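Lombricine kinase (Urechis caupo, PDB 3JPZ) probably catalyses reversible transfer of a phosphoryl group between ATP and the guanidino compound lombricine, as a member of the phosphagen kinase family. Local coordinates at residues 46-49 / 50-53; 105-108 / 109-112; 259-262 / 263-266; 323-326 / 327-330; 343-346 / 347-351. All coordinates share one frame; numbering follows the deposited sequence.

Interaction 1: residues 46-49 / 50-53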
loop_
_atom_site.group_PDB
_atom_site.type_symbol
_atom_site.label_atom_id
_atom_site.label_comp_id
_atom_site.label_asym_id
_atom_site.label_seq_id
_atom_site.Cartn_x
_atom_site.Cartn_y
_atom_site.Cartn_z
ATOM N N LYS A 46 -9.469 -7.957 7.263
ATOM C CA LYS A 46 -8.018 -7.801 7.343
ATOM C C LYS A 46 -7.260 -9.007 6.775
ATOM O O LYS A 46 -6.325 -8.850 5.996
ATOM C CB LYS A 46 -7.586 -7.600 8.799
ATOM C CG LYS A 46 -6.081 -7.491 8.961
ATOM C CD LYS A 46 -5.567 -6.210 8.348
ATOM C CE LYS A 46 -4.070 -6.213 8.227
ATOM N NZ LYS A 46 -3.573 -4.902 7.708
ATOM N N VAL A 47 -7.634 -10.215 7.183
ATOM C CA VAL A 47 -6.840 -11.373 6.794
ATOM C C VAL A 47 -7.052 -11.734 5.330
ATOM O O VAL A 47 -6.214 -12.399 4.728
ATOM C CB VAL A 47 -7.112 -12.596 7.682
ATOM C CG1 VAL A 47 -6.897 -12.228 9.145
ATOM C CG2 VAL A 47 -8.521 -13.147 7.445
ATOM N N ILE A 48 -8.153 -11.278 4.743
ATOM C CA ILE A 48 -8.422 -11.610 3.340
ATOM C C ILE A 48 -8.156 -10.456 2.386
ATOM O O ILE A 48 -8.282 -10.613 1.172
ATOM C CB ILE A 48 -9.869 -12.090 3.128
ATOM C CG1 ILE A 48 -10.851 -10.939 3.342
ATOM C CG2 ILE A 48 -10.179 -13.260 4.048
ATOM C CD1 ILE A 48 -12.209 -11.197 2.777
ATOM N N GLN A 49 -7.786 -9.299 2.918
ATOM C CA GLN A 49 -7.577 -8.121 2.070
ATOM C C GLN A 49 -6.717 -8.403 0.834
ATOM O O GLN A 49 -7.106 -8.056 -0.279
ATOM C CB GLN A 49 -6.960 -6.970 2.855
ATOM C CG GLN A 49 -6.850 -5.693 2.030
ATOM C CD GLN A 49 -8.197 -5.170 1.578
ATOM O OE1 GLN A 49 -9.038 -4.824 2.393
ATOM N NE2 GLN A 49 -8.408 -5.112 0.266
ATOM N N PRO A 50 -5.538 -9.016 1.022
ATOM C CA PRO A 50 -4.655 -9.288 -0.118
ATOM C C PRO A 50 -5.355 -10.071 -1.227
ATOM O O PRO A 50 -5.094 -9.846 -2.411
ATOM C CB PRO A 50 -3.542 -10.140 0.494
ATOM C CG PRO A 50 -3.542 -9.781 1.940
ATOM C CD PRO A 50 -4.967 -9.491 2.293
ATOM N N SER A 51 -6.232 -10.980 -0.818
ATOM C CA SER A 51 -6.944 -11.845 -1.755
ATOM C C SER A 51 -7.879 -11.047 -2.661
ATOM O O SER A 51 -8.204 -11.478 -3.763
ATOM C CB SER A 51 -7.740 -12.910 -0.999
ATOM O OG SER A 51 -8.907 -12.364 -0.415
ATOM N N VAL A 52 -8.298 -9.878 -2.201
ATOM C CA VAL A 52 -9.189 -9.043 -2.978
ATOM C C VAL A 52 -8.408 -8.127 -3.929
ATOM O O VAL A 52 -8.761 -8.015 -5.107
ATOM C CB VAL A 52 -10.101 -8.205 -2.054
ATOM C CG1 VAL A 52 -11.240 -7.572 -2.846
ATOM C CG2 VAL A 52 -10.654 -9.074 -0.935
ATOM N N ASP A 53 -7.350 -7.490 -3.421
ATOM C CA ASP A 53 -6.559 -6.526 -4.196
ATOM C C ASP A 53 -5.857 -7.163 -5.387
ATOM O O ASP A 53 -5.753 -6.564 -6.463
ATOM C CB ASP A 53 -5.486 -5.888 -3.321
ATOM C CG ASP A 53 -6.062 -5.100 -2.160
ATOM O OD1 ASP A 53 -7.106 -4.442 -2.334
ATOM O OD2 ASP A 53 -5.460 -5.138 -1.071
#
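Gln49 and Asp53 meet one turn apart on helix 44-53, an i to i+4 amide-carboxylate pair in a proline-kinked helix at the subunit interface. The amide and carboxylate planes are close to parallel (19°) but offset, and the side chains cross at a slant. NE2 reaches both acid oxygens in two weak bonds: Gln49 NE2 lies 3.0 Å from Asp53 OD1 and 3.2 Å from Asp53 OD2. Two torsions bring the amide there. Gln49 CG stands opposite the backbone N (chi1 -175°), and the chain then folds back at chi2 (62°), which also lays CG 3.4 Å from Asp53 OD2. The stronger partner of each residue is Asp197 of the second subunit, whose OD1 accepts from Gln49 NE2 and whose N donates to Asp53 OD1; the intrachain pair thus forms part of a dimer contact. Pro50 contributes to the kink, where the N of Pro50 and of Ser51 has no bond to the preceding turn. Lacking an N-H, it presents CD to Lys46 O at 4.0 Å, and its ring packs on Leu188 of helix 187-191. Val52 follows, its CG2 resting 3.5 Å from Ile48 O. The helix recovers its bonding at Gln49 O, which accepts twice: Asp53 N arrives at 3.2 Å nearly along the C=O axis, while Val52 N stands above the carbonyl plane at 2.9 Å.

Interaction 2: residues 105-108 / 109-112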
loop_
_atom_site.group_PDB
_atom_site.type_symbol
_atom_site.label_atom_id
_atom_site.label_comp_id
_atom_site.label_asym_id
_atom_site.label_seq_id
_atom_site.Cartn_x
_atom_site.Cartn_y
_atom_site.Cartn_z
ATOM N N GLY A 105 24.981 -37.605 6.097
ATOM C CA GLY A 105 25.658 -37.150 4.892
ATOM C C GLY A 105 25.549 -35.660 4.604
ATOM O O GLY A 105 25.599 -35.236 3.448
ATOM N N GLY A 106 25.433 -34.857 5.655
ATOM C CA GLY A 106 25.224 -33.427 5.488
ATOM C C GLY A 106 26.440 -32.614 5.074
ATOM O O GLY A 106 26.519 -31.430 5.388
ATOM N N GLN A 107 27.400 -33.238 4.397
ATOM C CA GLN A 107 28.549 -32.517 3.857
ATOM C C GLN A 107 28.696 -32.841 2.384
ATOM O O GLN A 107 29.083 -33.952 2.023
ATOM C CB GLN A 107 29.840 -32.887 4.582
ATOM C CG GLN A 107 31.102 -32.413 3.855
ATOM C CD GLN A 107 31.233 -30.890 3.796
ATOM O OE1 GLN A 107 31.455 -30.235 4.815
ATOM N NE2 GLN A 107 31.126 -30.329 2.596
ATOM N N PHE A 108 28.387 -31.868 1.539
ATOM C CA PHE A 108 28.434 -32.088 0.110
ATOM C C PHE A 108 29.834 -31.891 -0.418
ATOM O O PHE A 108 30.660 -31.217 0.191
ATOM C CB PHE A 108 27.508 -31.128 -0.618
ATOM C CG PHE A 108 26.085 -31.235 -0.212
ATOM C CD1 PHE A 108 25.439 -30.152 0.356
ATOM C CD2 PHE A 108 25.382 -32.409 -0.403
ATOM C CE1 PHE A 108 24.120 -30.243 0.716
ATOM C CE2 PHE A 108 24.061 -32.501 -0.037
ATOM C CZ PHE A 108 23.432 -31.422 0.521
ATOM N N ASP A 109 30.066 -32.500 -1.571
ATOM C CA ASP A 109 31.248 -32.289 -2.360
ATOM C C ASP A 109 31.225 -30.837 -2.798
ATOM O O ASP A 109 30.310 -30.394 -3.497
ATOM C CB ASP A 109 31.222 -33.248 -3.565
ATOM C CG ASP A 109 32.481 -33.182 -4.396
ATOM O OD1 ASP A 109 33.159 -32.145 -4.330
ATOM O OD2 ASP A 109 32.776 -34.155 -5.137
ATOM N N GLU A 110 32.229 -30.084 -2.374
ATOM C CA GLU A 110 32.206 -28.651 -2.588
ATOM C C GLU A 110 32.668 -28.261 -3.984
ATOM O O GLU A 110 32.666 -27.097 -4.320
ATOM C CB GLU A 110 33.010 -27.939 -1.502
ATOM C CG GLU A 110 32.381 -28.138 -0.146
ATOM C CD GLU A 110 33.169 -27.542 0.993
ATOM O OE1 GLU A 110 34.355 -27.197 0.798
ATOM O OE2 GLU A 110 32.594 -27.435 2.095
ATOM N N LYS A 111 33.030 -29.239 -4.805
ATOM C CA LYS A 111 33.213 -28.987 -6.232
ATOM C C LYS A 111 31.858 -28.681 -6.866
ATOM O O LYS A 111 31.769 -28.040 -7.914
ATOM C CB LYS A 111 33.852 -30.192 -6.919
ATOM C CG LYS A 111 35.317 -30.400 -6.553
ATOM C CD LYS A 111 35.953 -31.529 -7.356
ATOM C CE LYS A 111 35.437 -32.886 -6.940
ATOM N NZ LYS A 111 35.718 -33.154 -5.517
ATOM N N TYR A 112 30.804 -29.154 -6.221
ATOM C CA TYR A 112 29.457 -28.982 -6.738
ATOM C C TYR A 112 28.654 -28.000 -5.886
ATOM O O TYR A 112 28.126 -27.017 -6.407
ATOM C CB TYR A 112 28.778 -30.349 -6.853
ATOM C CG TYR A 112 29.511 -31.261 -7.818
ATOM C CD1 TYR A 112 30.471 -32.150 -7.367
ATOM C CD2 TYR A 112 29.268 -31.199 -9.186
ATOM C CE1 TYR A 112 31.153 -32.979 -8.250
ATOM C CE2 TYR A 112 29.956 -32.016 -10.079
ATOM C CZ TYR A 112 30.888 -32.902 -9.601
ATOM O OH TYR A 112 31.562 -33.721 -10.482
#
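Gln107 and Glu110 are joined, in one of the two conformers modelled for the glutamine, by a side-chain hydrogen bond, Gln107 NE2 to Glu110 OE2 at 3.3 Å. The side chains cross at about a right angle, and the donor meets OE2 from above the carboxylate plane. Glu110 OE2 has a stronger partner in the backbone N of Gly231. Gln107 NE2 also donates to Phe108 O at 2.6 Å, lying in the carbonyl plane on a lone pair; the bend of the chain at chi2 (66°) turns the amide back over the backbone for this. In this conformer one nitrogen would tie the loop to itself and to the acid three residues on.

The ionic part is the salt bridge of Lys111 with Asp109, NZ to OD1 at 3.0 Å, on the syn side of the carboxylate. Asp109 OD1 accepts on its anti side as well, from Lys111 N at 2.9 Å, which holds the acid group from two directions.

Apolar packing faces inward. The Phe108 ring reaches Val344 of helix 333-355 and Val282 of strand 279-285, close to the predicted ATP site, and Tyr112 lies against Ile348 and Glu351. The bond from Lys111 N to Asp109 OD1 defines an Asx turn, and with Tyr112 N bonded to Asp109 O at 3.0 Å it bends the loop just ahead of strand 113-122.

Interaction 3: residues 259-262 / 263-266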
loop_
_atom_site.group_PDB
_atom_site.type_symbol
_atom_site.label_atom_id
_atom_site.label_comp_id
_atom_site.label_asym_id
_atom_site.label_seq_id
_atom_site.Cartn_x
_atom_site.Cartn_y
_atom_site.Cartn_z
ATOM N N MET A 259 5.928 -18.021 18.728
ATOM C CA MET A 259 4.587 -18.512 18.463
ATOM C C MET A 259 4.683 -19.908 17.883
ATOM O O MET A 259 5.324 -20.118 16.852
ATOM C CB MET A 259 3.876 -17.626 17.444
ATOM C CG MET A 259 3.591 -16.223 17.919
ATOM S SD MET A 259 2.932 -15.265 16.545
ATOM C CE MET A 259 3.065 -13.611 17.205
ATOM N N TRP A 260 4.023 -20.857 18.529
ATOM C CA TRP A 260 4.082 -22.248 18.108
ATOM C C TRP A 260 2.914 -23.009 18.699
ATOM O O TRP A 260 2.636 -22.903 19.895
ATOM C CB TRP A 260 5.387 -22.884 18.587
ATOM C CG TRP A 260 5.498 -24.351 18.285
ATOM C CD1 TRP A 260 6.046 -24.920 17.168
ATOM C CD2 TRP A 260 5.054 -25.438 19.112
ATOM N NE1 TRP A 260 5.971 -26.289 17.253
ATOM C CE2 TRP A 260 5.364 -26.632 18.432
ATOM C CE3 TRP A 260 4.420 -25.516 20.356
ATOM C CZ2 TRP A 260 5.064 -27.891 18.955
ATOM C CZ3 TRP A 260 4.125 -26.770 20.876
ATOM C CH2 TRP A 260 4.449 -27.938 20.177
ATOM N N ASN A 261 2.219 -23.776 17.873
ATOM C CA ASN A 261 1.237 -24.695 18.417
ATOM C C ASN A 261 1.409 -26.079 17.815
ATOM O O ASN A 261 2.063 -26.245 16.779
ATOM C CB ASN A 261 -0.200 -24.154 18.282
ATOM C CG ASN A 261 -0.726 -24.211 16.862
ATOM O OD1 ASN A 261 -0.552 -25.201 16.168
ATOM N ND2 ASN A 261 -1.399 -23.152 16.436
ATOM N N GLN A 262 0.830 -27.063 18.493
ATOM C CA GLN A 262 1.039 -28.468 18.188
ATOM C C GLN A 262 0.528 -28.813 16.798
ATOM O O GLN A 262 1.083 -29.682 16.132
ATOM C CB GLN A 262 0.323 -29.321 19.238
ATOM C CG GLN A 262 0.783 -30.760 19.318
ATOM C CD GLN A 262 0.305 -31.431 20.589
ATOM O OE1 GLN A 262 -0.797 -31.160 21.067
ATOM N NE2 GLN A 262 1.130 -32.308 21.145
ATOM N N ARG A 263 -0.524 -28.128 16.357
ATOM C CA ARG A 263 -1.138 -28.432 15.064
ATOM C C ARG A 263 -0.357 -27.881 13.870
ATOM O O ARG A 263 -0.170 -28.571 12.872
ATOM C CB ARG A 263 -2.578 -27.912 15.007
ATOM C CG ARG A 263 -3.162 -27.897 13.592
ATOM C CD ARG A 263 -4.599 -27.387 13.575
ATOM N NE ARG A 263 -5.023 -26.917 12.254
ATOM C CZ ARG A 263 -5.197 -27.701 11.196
ATOM N NH1 ARG A 263 -5.596 -27.185 10.035
ATOM N NH2 ARG A 263 -4.969 -29.001 11.296
ATOM N N LEU A 264 0.093 -26.640 13.978
ATOM C CA LEU A 264 0.636 -25.920 12.837
ATOM C C LEU A 264 2.124 -25.644 12.972
ATOM O O LEU A 264 2.722 -25.020 12.099
ATOM C CB LEU A 264 -0.103 -24.595 12.671
ATOM C CG LEU A 264 -1.561 -24.750 12.257
ATOM C CD1 LEU A 264 -2.203 -23.383 12.046
ATOM C CD2 LEU A 264 -1.645 -25.600 11.002
ATOM N N GLY A 265 2.720 -26.113 14.060
ATOM C CA GLY A 265 4.115 -25.831 14.324
ATOM C C GLY A 265 4.306 -24.343 14.505
ATOM O O GLY A 265 3.514 -23.684 15.178
ATOM N N TYR A 266 5.350 -23.804 13.894
ATOM C CA TYR A 266 5.653 -22.395 14.069
ATOM C C TYR A 266 4.706 -21.535 13.262
ATOM O O TYR A 266 4.496 -21.754 12.064
ATOM C CB TYR A 266 7.117 -22.101 13.737
ATOM C CG TYR A 266 8.029 -22.682 14.785
ATOM C CD1 TYR A 266 8.018 -22.188 16.084
ATOM C CD2 TYR A 266 8.859 -23.756 14.495
ATOM C CE1 TYR A 266 8.825 -22.729 17.058
ATOM C CE2 TYR A 266 9.674 -24.302 15.461
ATOM C CZ TYR A 266 9.652 -23.783 16.746
ATOM O OH TYR A 266 10.461 -24.319 17.718
#
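Trp260 turns the edge of its indole onto the face of Tyr266, an edge-to-face pair, inclined rather than perpendicular, across the short antiparallel hairpin of strands 260-261 and 265-266. CD1 of Trp260 stands 3.5 Å above the Tyr266 plane, over the ring centre; the centroids of the indole five-membered ring and the tyrosine ring are 4.6 Å apart and the planes meet at 58°. The two residues form a non-hydrogen-bonded pair with both side chains on one side of the sheet. Trp260 CG is set opposite its backbone N (chi1 176°), which swings the five-membered ring across Gly265 to the tyrosine, whereas Tyr266 CG leans to the side of its own N. The glycine is closely overlaid: Trp260 CD1 is 3.2 Å from Gly265 C.

Asn261 and Gly265 make the neighbouring hydrogen-bonded pair. Asn261 N gives to Gly265 O at 3.0 Å; the return bond, Gly265 N to Asn261 O at 2.8 Å, is weak because its angle is poor. The asparagine side chain, with CG held between backbone N and carbonyl carbon (chi1 74°), bends into the turn, and its OD1 accepts from Leu264 N at 2.7 Å. Further round, Leu264 CD2 lies over one face of the Arg263 guanidinium, toward its rim; NH1 forms a salt bridge with Asp77 and NH2 bonds to Gly88 O.

The chemistry implies a division of labour in the hairpin: a side-chain oxygen closes the turn where a strand bond is poor, while aromatic packing joins the strands at the Trp260-Tyr266 pair. The cation-pi contact of Arg122 would probably polarise the Tyr266 ring.

Interaction 4: residues 323-326 / 327-330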
loop_
_atom_site.group_PDB
_atom_site.type_symbol
_atom_site.label_atom_id
_atom_site.label_comp_id
_atom_site.label_asym_id
_atom_site.label_seq_id
_atom_site.Cartn_x
_atom_site.Cartn_y
_atom_site.Cartn_z
ATOM N N ILE A 323 18.882 -24.572 -4.942
ATOM C CA ILE A 323 18.031 -25.735 -4.800
ATOM C C ILE A 323 17.615 -25.794 -3.344
ATOM O O ILE A 323 18.447 -25.694 -2.440
ATOM C CB ILE A 323 18.773 -26.995 -5.218
ATOM C CG1 ILE A 323 19.093 -26.921 -6.714
ATOM C CG2 ILE A 323 17.965 -28.247 -4.893
ATOM C CD1 ILE A 323 17.957 -27.297 -7.620
ATOM N N SER A 324 16.318 -25.966 -3.128
ATOM C CA SER A 324 15.756 -25.919 -1.791
ATOM C C SER A 324 14.653 -26.954 -1.651
ATOM O O SER A 324 14.191 -27.524 -2.640
ATOM C CB SER A 324 15.194 -24.526 -1.507
ATOM O OG SER A 324 14.255 -24.146 -2.500
ATOM N N ASN A 325 14.244 -27.210 -0.418
ATOM C CA ASN A 325 13.073 -28.025 -0.199
ATOM C C ASN A 325 11.866 -27.206 -0.619
ATOM O O ASN A 325 11.849 -25.986 -0.448
ATOM C CB ASN A 325 12.968 -28.473 1.256
ATOM C CG ASN A 325 13.022 -27.322 2.222
ATOM O OD1 ASN A 325 14.003 -26.596 2.281
ATOM N ND2 ASN A 325 11.970 -27.162 3.004
ATOM N N ALA A 326 10.876 -27.874 -1.197
ATOM C CA ALA A 326 9.678 -27.213 -1.704
ATOM C C ALA A 326 8.619 -27.045 -0.613
ATOM O O ALA A 326 7.969 -26.003 -0.521
ATOM C CB ALA A 326 9.110 -28.004 -2.892
ATOM N N ALA A 327 8.450 -28.074 0.205
ATOM C CA ALA A 327 7.411 -28.098 1.234
ATOM C C ALA A 327 7.856 -27.413 2.525
ATOM O O ALA A 327 9.014 -27.068 2.683
ATOM C CB ALA A 327 7.005 -29.518 1.518
ATOM N N ARG A 328 6.917 -27.235 3.451
ATOM C CA ARG A 328 7.191 -26.527 4.701
ATOM C C ARG A 328 6.485 -27.172 5.872
ATOM O O ARG A 328 6.895 -26.993 7.021
ATOM C CB ARG A 328 6.727 -25.078 4.595
ATOM C CG ARG A 328 7.448 -24.282 3.545
ATOM C CD ARG A 328 8.855 -23.941 3.969
ATOM N NE ARG A 328 9.460 -23.011 3.032
ATOM C CZ ARG A 328 10.078 -23.369 1.914
ATOM N NH1 ARG A 328 10.197 -24.650 1.592
ATOM N NH2 ARG A 328 10.585 -22.440 1.122
ATOM N N LEU A 329 5.405 -27.889 5.565
ATOM C CA LEU A 329 4.640 -28.666 6.527
ATOM C C LEU A 329 4.912 -30.145 6.313
ATOM O O LEU A 329 5.389 -30.540 5.252
ATOM C CB LEU A 329 3.142 -28.453 6.304
ATOM C CG LEU A 329 2.370 -27.352 7.028
ATOM C CD1 LEU A 329 0.889 -27.537 6.711
ATOM C CD2 LEU A 329 2.600 -27.381 8.528
ATOM N N LYS A 330 4.607 -30.936 7.337
ATOM C CA LYS A 330 4.461 -32.398 7.252
ATOM C C LYS A 330 5.760 -33.146 7.548
ATOM O O LYS A 330 5.744 -34.316 7.931
ATOM C CB LYS A 330 3.853 -32.808 5.910
ATOM C CG LYS A 330 2.368 -32.480 5.816
ATOM C CD LYS A 330 1.709 -33.162 4.630
ATOM C CE LYS A 330 1.541 -32.217 3.457
ATOM N NZ LYS A 330 1.031 -32.922 2.244
HETATM O O HOH W 1 11.785 -23.269 -1.497
#
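The carbonyl oxygen of Asn325 is gripped by two donors, NH1 of Arg328 at 2.9 Å and a water, also at 2.9 Å. NH1 approaches from above the carbonyl plane, yet the oxygen lies close to the plane of the guanidinium, so the arginine presents its edge. The same nitrogen gives a second bond, to Ala327 O at 2.9 Å, again nearly in the guanidinium plane. Two carbonyls of the turn thus fix the rotation of this group, and the arginine folds back onto the backbone it springs from: chi1 of -63° sets CG beside the backbone N, and the further bend at chi2 (-74°) curls the chain toward Asn325.

The other terminal nitrogen, Arg328 NH2, donates to the water at 3.0 Å. That water also accepts from Ser324 OG at 2.8 Å, in the serine conformer modelled here, and hands a hydrogen on to Asn325 O, bridging the end of the strand to the arginine.

Asn325 reaches the turn with its amide, which stands 44° from the guanidinium plane. ND2 lies 3.0 Å from Ala327 O in a weak bond, and its firmer ties are to the adjoining strand region: OD1 accepts from Ala280 N and ND2 gives to Leu278 O. Arg328 approaches Arg279, a residue seen to bind ADP in this protein, though none is bound in this chain.

Strand 320-325 runs between strands 279-285 and 304-307 of the large antiparallel sheet. As it ends, Asn325 and Ala327 rest on Phe336 of helix 333-355, while Ile323 packs on Leu347 of that helix.

Interaction 5: residues 343-346 / 347-351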
loop_
_atom_site.group_PDB
_atom_site.type_symbol
_atom_site.label_atom_id
_atom_site.label_comp_id
_atom_site.label_asym_id
_atom_site.label_seq_id
_atom_site.Cartn_x
_atom_site.Cartn_y
_atom_site.Cartn_z
ATOM N N GLY A 343 18.252 -35.145 -1.910
ATOM C CA GLY A 343 17.952 -34.672 -3.245
ATOM C C GLY A 343 19.192 -34.121 -3.916
ATOM O O GLY A 343 19.434 -34.380 -5.092
ATOM N N VAL A 344 19.987 -33.373 -3.161
ATOM C CA VAL A 344 21.153 -32.703 -3.725
ATOM C C VAL A 344 22.237 -33.719 -4.052
ATOM O O VAL A 344 22.914 -33.620 -5.078
ATOM C CB VAL A 344 21.706 -31.634 -2.773
ATOM C CG1 VAL A 344 23.049 -31.109 -3.281
ATOM C CG2 VAL A 344 20.698 -30.499 -2.614
ATOM N N LYS A 345 22.392 -34.702 -3.174
ATOM C CA LYS A 345 23.323 -35.792 -3.406
ATOM C C LYS A 345 22.959 -36.531 -4.700
ATOM O O LYS A 345 23.832 -36.899 -5.473
ATOM C CB LYS A 345 23.312 -36.742 -2.208
ATOM C CG LYS A 345 24.169 -37.989 -2.362
ATOM C CD LYS A 345 25.610 -37.649 -2.679
ATOM C CE LYS A 345 26.524 -38.854 -2.528
ATOM N NZ LYS A 345 26.070 -40.000 -3.354
ATOM N N LYS A 346 21.669 -36.738 -4.937
ATOM C CA LYS A 346 21.222 -37.408 -6.159
ATOM C C LYS A 346 21.528 -36.564 -7.391
ATOM O O LYS A 346 21.969 -37.086 -8.417
ATOM C CB LYS A 346 19.717 -37.725 -6.104
ATOM C CG LYS A 346 19.331 -38.640 -4.942
ATOM C CD LYS A 346 17.857 -39.034 -4.964
ATOM C CE LYS A 346 17.392 -39.506 -3.582
ATOM N NZ LYS A 346 15.908 -39.634 -3.465
ATOM N N LEU A 347 21.265 -35.265 -7.294
ATOM C CA LEU A 347 21.569 -34.342 -8.370
ATOM C C LEU A 347 23.035 -34.470 -8.749
ATOM O O LEU A 347 23.379 -34.565 -9.926
ATOM C CB LEU A 347 21.247 -32.910 -7.948
ATOM C CG LEU A 347 19.757 -32.628 -7.753
ATOM C CD1 LEU A 347 19.520 -31.330 -6.986
ATOM C CD2 LEU A 347 19.038 -32.608 -9.087
ATOM N N ILE A 348 23.895 -34.490 -7.737
ATOM C CA ILE A 348 25.332 -34.639 -7.946
ATOM C C ILE A 348 25.686 -35.998 -8.555
ATOM O O ILE A 348 26.513 -36.067 -9.451
ATOM C CB ILE A 348 26.106 -34.454 -6.624
ATOM C CG1 ILE A 348 26.024 -32.996 -6.162
ATOM C CG2 ILE A 348 27.562 -34.859 -6.794
ATOM C CD1 ILE A 348 26.391 -32.799 -4.706
ATOM N N ASP A 349 25.058 -37.069 -8.067
ATOM C CA ASP A 349 25.264 -38.403 -8.631
ATOM C C ASP A 349 24.981 -38.387 -10.136
ATOM O O ASP A 349 25.704 -38.980 -10.930
ATOM C CB ASP A 349 24.350 -39.437 -7.961
ATOM C CG ASP A 349 24.734 -39.725 -6.524
ATOM O OD1 ASP A 349 25.827 -39.305 -6.097
ATOM O OD2 ASP A 349 23.938 -40.383 -5.822
ATOM N N MET A 350 23.925 -37.693 -10.527
ATOM C CA MET A 350 23.544 -37.646 -11.935
ATOM C C MET A 350 24.519 -36.772 -12.697
ATOM O O MET A 350 24.874 -37.068 -13.838
ATOM C CB MET A 350 22.137 -37.090 -12.093
ATOM C CG MET A 350 21.061 -37.930 -11.457
ATOM S SD MET A 350 19.484 -37.063 -11.503
ATOM C CE MET A 350 18.377 -38.344 -10.948
ATOM N N GLU A 351 24.948 -35.683 -12.064
ATOM C CA GLU A 351 25.893 -34.780 -12.698
ATOM C C GLU A 351 27.162 -35.554 -13.037
ATOM O O GLU A 351 27.644 -35.498 -14.163
ATOM C CB GLU A 351 26.213 -33.595 -11.784
ATOM C CG GLU A 351 27.126 -32.557 -12.402
ATOM C CD GLU A 351 26.585 -31.981 -13.701
ATOM O OE1 GLU A 351 25.365 -31.727 -13.812
ATOM O OE2 GLU A 351 27.400 -31.764 -14.613
#
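Val344 brings its CG1 to within 4.0 Å of Ile348 CD1, the two side chains crossing at a slant, in an i to i+4 step along helix 333-355, an amphipathic helix packed against the large antiparallel sheet. The same isoleucine leans over the backbone of the earlier turn, its CG1 3.4 Å from Val344 O. Both side chains reach Val113 of strand 113-122, so this strip faces the sheet at that strand.

A second apolar strip starts from Leu347, which also meets the sheet, at strand 320-325. Its CG, turned to the side of the backbone N, sits 3.2 Å from Gly343 O. Leu347 also packs on Leu289 and on Ile298 of helix 295-301, and Met350 joins it on Ile298. The methionine runs extended past Lys346 O, with CG 3.3 Å from that oxygen. Beneath these side chains the backbone is regular: Leu347 N bonds to Gly343 O at 3.0 Å, with the donor tilted 20° from the carbonyl plane, and the next three steps repeat the pattern. Glu351 directs both carboxylate oxygens to backbone nitrogens, those of Gln288 and Leu289, tying the helix to the segment after strand 279-285.

The remaining pair is ionic and lies on the outward side, where Lys345 is exposed. Its chain leaves opposite the backbone N, then bends twice, at chi2 (56°) and chi4 (56°), to fold down over the following turn. Lys345 NZ there meets the syn lone pair of Asp349 OD1 at 2.8 Å in a salt bridge, with Asp349 OD2 a weak second acceptor at 3.3 Å.

In the fold
Interaction 1 stands apart from the others, in the N-terminal domain and at a subunit interface, with nearest atoms about 12 Å from interaction 3. Interactions 2 and 5 touch: the 105-112 loop packs on the same stretch of helix 333-355. Interaction 4 meets that helix through Ile323, and Leu329 grazes Leu264 of interaction 3. Chemistry follows place. Polar side chains bond in the buried interaction 1 and the partly buried interaction 4, to another subunit or to backbone carbonyls, whereas the salt bridges of interactions 2 and 5 involve exposed lysines, although interaction 5 is otherwise largely buried. Interaction 3, partly buried, is alone in pairing aromatic rings across its hairpin.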